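Local coordinates for protein AMP-dependent synthetase and ligase (Xenorhabdus doucetiae, PDB 6QSR) that probably serves, paired with a FabA/FabZ-like partner chain, as the ApeI half of a dehydratase heterocomplex in aryl polyene pigment biosynthesis, at residues M17-F29 with L39-Y51. Numbering follows the deposited sequence.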
# COMPACT_ATOMS: atom_id res chain seq x y z
N MET A 17 -2.34 -21.25 -5.88
CA MET A 17 -1.56 -20.67 -6.95
C MET A 17 -2.57 -20.03 -7.88
O MET A 17 -3.51 -20.70 -8.31
CB MET A 17 -0.77 -21.75 -7.68
CG MET A 17 0.65 -21.94 -7.18
SD MET A 17 1.53 -23.25 -8.06
CE MET A 17 1.49 -22.64 -9.75
N ILE A 18 -2.40 -18.74 -8.16
CA ILE A 18 -3.35 -17.99 -8.98
C ILE A 18 -2.56 -17.26 -10.06
O ILE A 18 -1.57 -16.59 -9.77
CB ILE A 18 -4.17 -16.98 -8.15
CG1 ILE A 18 -4.83 -17.64 -6.93
CG2 ILE A 18 -5.27 -16.35 -8.99
CD1 ILE A 18 -4.12 -17.35 -5.62
N GLN A 19 -3.01 -17.39 -11.31
CA GLN A 19 -2.42 -16.66 -12.42
C GLN A 19 -3.33 -15.47 -12.71
O GLN A 19 -4.52 -15.65 -12.99
CB GLN A 19 -2.27 -17.55 -13.64
CG GLN A 19 -1.56 -16.88 -14.81
CD GLN A 19 -1.19 -17.86 -15.91
OE1 GLN A 19 -1.80 -18.92 -16.05
NE2 GLN A 19 -0.18 -17.51 -16.69
N LEU A 20 -2.76 -14.26 -12.64
CA LEU A 20 -3.49 -13.00 -12.76
C LEU A 20 -2.93 -12.14 -13.87
O LEU A 20 -1.72 -12.10 -14.08
CB LEU A 20 -3.38 -12.20 -11.47
CG LEU A 20 -3.88 -12.87 -10.20
CD1 LEU A 20 -3.60 -11.96 -9.02
CD2 LEU A 20 -5.37 -13.18 -10.32
N TYR A 21 -3.82 -11.42 -14.54
CA TYR A 21 -3.44 -10.52 -15.62
C TYR A 21 -3.83 -9.09 -15.24
O TYR A 21 -4.95 -8.84 -14.80
CB TYR A 21 -4.12 -10.95 -16.92
CG TYR A 21 -3.93 -9.95 -18.03
CD1 TYR A 21 -2.73 -9.89 -18.74
CD2 TYR A 21 -4.94 -9.05 -18.36
CE1 TYR A 21 -2.55 -8.96 -19.75
CE2 TYR A 21 -4.77 -8.12 -19.37
CZ TYR A 21 -3.58 -8.07 -20.06
OH TYR A 21 -3.40 -7.14 -21.07
N LEU A 22 -2.90 -8.16 -15.44
CA LEU A 22 -3.11 -6.75 -15.15
C LEU A 22 -3.56 -6.02 -16.41
O LEU A 22 -2.78 -5.82 -17.34
CB LEU A 22 -1.82 -6.13 -14.61
CG LEU A 22 -1.16 -6.84 -13.42
CD1 LEU A 22 0.01 -6.02 -12.91
CD2 LEU A 22 -2.18 -7.09 -12.33
N ASP A 23 -4.84 -5.64 -16.44
CA ASP A 23 -5.40 -4.88 -17.55
C ASP A 23 -5.12 -3.38 -17.38
O ASP A 23 -5.20 -2.87 -16.26
CB ASP A 23 -6.91 -5.10 -17.64
CG ASP A 23 -7.48 -4.70 -18.99
OD1 ASP A 23 -8.00 -3.57 -19.11
OD2 ASP A 23 -7.37 -5.49 -19.94
N PRO A 24 -4.84 -2.66 -18.48
CA PRO A 24 -4.69 -1.19 -18.41
C PRO A 24 -5.83 -0.41 -17.75
O PRO A 24 -5.59 0.68 -17.23
CB PRO A 24 -4.60 -0.78 -19.88
CG PRO A 24 -3.98 -1.96 -20.55
CD PRO A 24 -4.43 -3.18 -19.80
N THR A 25 -7.06 -0.94 -17.80
CA THR A 25 -8.23 -0.25 -17.25
C THR A 25 -8.51 -0.57 -15.78
O THR A 25 -9.45 -0.03 -15.21
CB THR A 25 -9.49 -0.56 -18.08
OG1 THR A 25 -9.78 -1.96 -18.02
CG2 THR A 25 -9.28 -0.14 -19.53
N LEU A 26 -7.71 -1.45 -15.19
CA LEU A 26 -7.76 -1.72 -13.75
C LEU A 26 -7.64 -0.41 -12.96
O LEU A 26 -6.69 0.35 -13.16
CB LEU A 26 -6.65 -2.70 -13.37
CG LEU A 26 -6.57 -3.22 -11.94
CD1 LEU A 26 -7.76 -4.11 -11.64
CD2 LEU A 26 -5.26 -3.98 -11.74
N ASP A 27 -8.60 -0.16 -12.08
CA ASP A 27 -8.74 1.17 -11.46
C ASP A 27 -7.60 1.59 -10.51
O ASP A 27 -7.37 2.79 -10.32
CB ASP A 27 -10.12 1.38 -10.80
CG ASP A 27 -10.60 0.18 -10.00
OD1 ASP A 27 -9.80 -0.75 -9.76
OD2 ASP A 27 -11.79 0.17 -9.62
N TRP A 28 -6.86 0.62 -9.97
CA TRP A 28 -5.61 0.87 -9.22
C TRP A 28 -4.59 1.73 -9.96
O TRP A 28 -3.83 2.47 -9.34
CB TRP A 28 -4.92 -0.45 -8.88
CG TRP A 28 -5.65 -1.33 -7.92
CD1 TRP A 28 -6.31 -2.48 -8.20
CD2 TRP A 28 -5.78 -1.12 -6.51
NE1 TRP A 28 -6.85 -3.02 -7.05
CE2 TRP A 28 -6.54 -2.20 -6.00
CE3 TRP A 28 -5.33 -0.13 -5.63
CZ2 TRP A 28 -6.86 -2.31 -4.64
CZ3 TRP A 28 -5.65 -0.24 -4.28
CH2 TRP A 28 -6.40 -1.32 -3.80
N PHE A 29 -4.53 1.60 -11.29
CA PHE A 29 -3.60 2.37 -12.12
C PHE A 29 -4.04 3.82 -12.34
O PHE A 29 -3.21 4.65 -12.70
CB PHE A 29 -3.40 1.71 -13.48
CG PHE A 29 -2.78 0.35 -13.42
CD1 PHE A 29 -1.50 0.17 -12.88
CD2 PHE A 29 -3.44 -0.76 -13.93
CE1 PHE A 29 -0.92 -1.09 -12.84
CE2 PHE A 29 -2.87 -2.02 -13.87
CZ PHE A 29 -1.61 -2.18 -13.33
N LEU A 39 1.42 -0.77 -10.42
CA LEU A 39 0.50 -1.41 -9.48
C LEU A 39 0.95 -1.06 -8.05
O LEU A 39 2.09 -1.38 -7.68
CB LEU A 39 0.50 -2.92 -9.70
CG LEU A 39 -0.56 -3.73 -8.94
CD1 LEU A 39 -1.96 -3.42 -9.45
CD2 LEU A 39 -0.27 -5.21 -9.04
N PRO A 40 0.08 -0.40 -7.25
CA PRO A 40 0.44 -0.12 -5.86
C PRO A 40 0.73 -1.38 -5.04
O PRO A 40 0.09 -2.42 -5.27
CB PRO A 40 -0.81 0.59 -5.30
CG PRO A 40 -1.54 1.12 -6.48
CD PRO A 40 -1.26 0.13 -7.58
N GLY A 41 1.66 -1.26 -4.10
CA GLY A 41 1.99 -2.33 -3.15
C GLY A 41 0.79 -2.81 -2.36
O GLY A 41 0.63 -4.02 -2.12
N VAL A 42 -0.07 -1.88 -1.96
CA VAL A 42 -1.31 -2.21 -1.25
C VAL A 42 -2.29 -3.08 -2.04
O VAL A 42 -3.02 -3.87 -1.45
CB VAL A 42 -2.01 -0.94 -0.72
CG1 VAL A 42 -2.67 -0.14 -1.84
CG2 VAL A 42 -3.02 -1.28 0.37
N ALA A 43 -2.33 -2.93 -3.36
CA ALA A 43 -3.20 -3.75 -4.21
C ALA A 43 -2.78 -5.21 -4.19
O ALA A 43 -3.63 -6.11 -4.17
CB ALA A 43 -3.23 -3.22 -5.63
N GLN A 44 -1.47 -5.43 -4.16
CA GLN A 44 -0.89 -6.77 -4.06
C GLN A 44 -1.25 -7.44 -2.73
O GLN A 44 -1.54 -8.63 -2.68
CB GLN A 44 0.63 -6.72 -4.26
CG GLN A 44 1.06 -6.22 -5.64
CD GLN A 44 2.57 -6.01 -5.75
OE1 GLN A 44 3.35 -6.92 -5.47
NE2 GLN A 44 2.98 -4.81 -6.16
N ILE A 45 -1.27 -6.65 -1.66
CA ILE A 45 -1.70 -7.13 -0.34
C ILE A 45 -3.22 -7.39 -0.35
O ILE A 45 -3.68 -8.41 0.19
CB ILE A 45 -1.29 -6.15 0.78
CG1 ILE A 45 0.24 -6.11 0.88
CG2 ILE A 45 -1.86 -6.58 2.13
CD1 ILE A 45 0.78 -4.84 1.48
N ASP A 46 -3.97 -6.48 -0.98
CA ASP A 46 -5.43 -6.57 -1.08
C ASP A 46 -5.88 -7.91 -1.68
O ASP A 46 -6.74 -8.57 -1.11
CB ASP A 46 -5.99 -5.38 -1.87
CG ASP A 46 -7.50 -5.22 -1.72
OD1 ASP A 46 -7.97 -4.88 -0.62
OD2 ASP A 46 -8.22 -5.42 -2.71
N TRP A 47 -5.25 -8.34 -2.77
CA TRP A 47 -5.61 -9.60 -3.44
C TRP A 47 -5.19 -10.84 -2.64
O TRP A 47 -5.93 -11.81 -2.55
CB TRP A 47 -5.04 -9.66 -4.86
CG TRP A 47 -5.41 -8.49 -5.71
CD1 TRP A 47 -6.52 -7.69 -5.58
CD2 TRP A 47 -4.68 -7.98 -6.83
NE1 TRP A 47 -6.51 -6.70 -6.54
CE2 TRP A 47 -5.39 -6.86 -7.33
CE3 TRP A 47 -3.48 -8.35 -7.45
CZ2 TRP A 47 -4.95 -6.12 -8.43
CZ3 TRP A 47 -3.04 -7.60 -8.55
CH2 TRP A 47 -3.77 -6.50 -9.02
N VAL A 48 -4.01 -10.79 -2.03
CA VAL A 48 -3.59 -11.83 -1.08
C VAL A 48 -4.68 -12.04 -0.03
O VAL A 48 -5.10 -13.17 0.22
CB VAL A 48 -2.22 -11.52 -0.45
CG1 VAL A 48 -1.94 -12.41 0.76
CG2 VAL A 48 -1.12 -11.72 -1.49
N MET A 49 -5.17 -10.96 0.55
CA MET A 49 -6.24 -11.06 1.55
C MET A 49 -7.57 -11.60 0.98
O MET A 49 -8.27 -12.32 1.69
CB MET A 49 -6.46 -9.71 2.24
CG MET A 49 -5.25 -9.25 3.04
SD MET A 49 -4.80 -10.31 4.43
CE MET A 49 -6.42 -10.58 5.17
N HIS A 50 -7.90 -11.26 -0.26
CA HIS A 50 -9.13 -11.76 -0.91
C HIS A 50 -9.09 -13.27 -1.11
O HIS A 50 -10.04 -13.96 -0.76
CB HIS A 50 -9.37 -11.08 -2.27
CG HIS A 50 -10.45 -11.74 -3.08
ND1 HIS A 50 -11.79 -11.65 -2.75
CD2 HIS A 50 -10.39 -12.52 -4.19
CE1 HIS A 50 -12.50 -12.34 -3.63
NE2 HIS A 50 -11.68 -12.87 -4.51
N TYR A 51 -8.00 -13.77 -1.68
CA TYR A 51 -7.84 -15.20 -1.89
C TYR A 51 -7.65 -15.96 -0.57
O TYR A 51 -8.16 -17.08 -0.42
CB TYR A 51 -6.70 -15.48 -2.87
CG TYR A 51 -7.06 -15.10 -4.29
CD1 TYR A 51 -8.01 -15.82 -5.00
CD2 TYR A 51 -6.45 -14.01 -4.92
CE1 TYR A 51 -8.35 -15.48 -6.31
CE2 TYR A 51 -6.78 -13.65 -6.22
CZ TYR A 51 -7.74 -14.39 -6.91
OH TYR A 51 -8.07 -14.05 -8.20
O HOH W 1 -8.65 -5.29 -5.25
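With chi1 of -66°, W28 carries its ring anti to its own carbonyl carbon and lays one face on A43; W47, turned the same way about its first bond, comes up beside it from the next turn of helix 41-51. The methyl CB of A43 sits over the six-membered ring of W28, 3.5 Å from its centroid, a close CH-pi contact, while P40 and V42 meet the same indole obliquely. The five-membered rings of the two indoles meet obliquely, their planes at 78°, and their NE1 atoms come within 3.7 Å of each other. Both N-H groups hydrogen-bond to the backbone O of M1; a water in the plane of both rings is a second, weak acceptor for each and donates to D46 OD2 at 2.6 Å. D46 OD2 also forms a salt bridge with K2, and OD1 hydrogen-bonds to W77 NE1 of the neighbouring FabA/FabZ chain.

Farther along, strand 15-21 sends I18 and L20 up to the helix. I18 CG1 lies over the face of Y51, 4.1 Å from the ring centroid and only 8° off its normal, whereas L20 CD2 comes to 3.5 Å from Y51 OH, whose hydrogen-bond partner is E5. L22 CD2 packs on W47 CH2 at 3.7 Å, and L26 CD2 reaches the edge of that same indole.

This is the hot-dog principle at work: a helix wrapped by an antiparallel sheet. No direct hydrogen bond joins the two segments, so apolar packing carries their union, while the buried indole N-H groups are satisfied chiefly by the backbone O of M1, with weak help from the water, and the D46 carboxylate by the water, K2 and W77 of the partner chain.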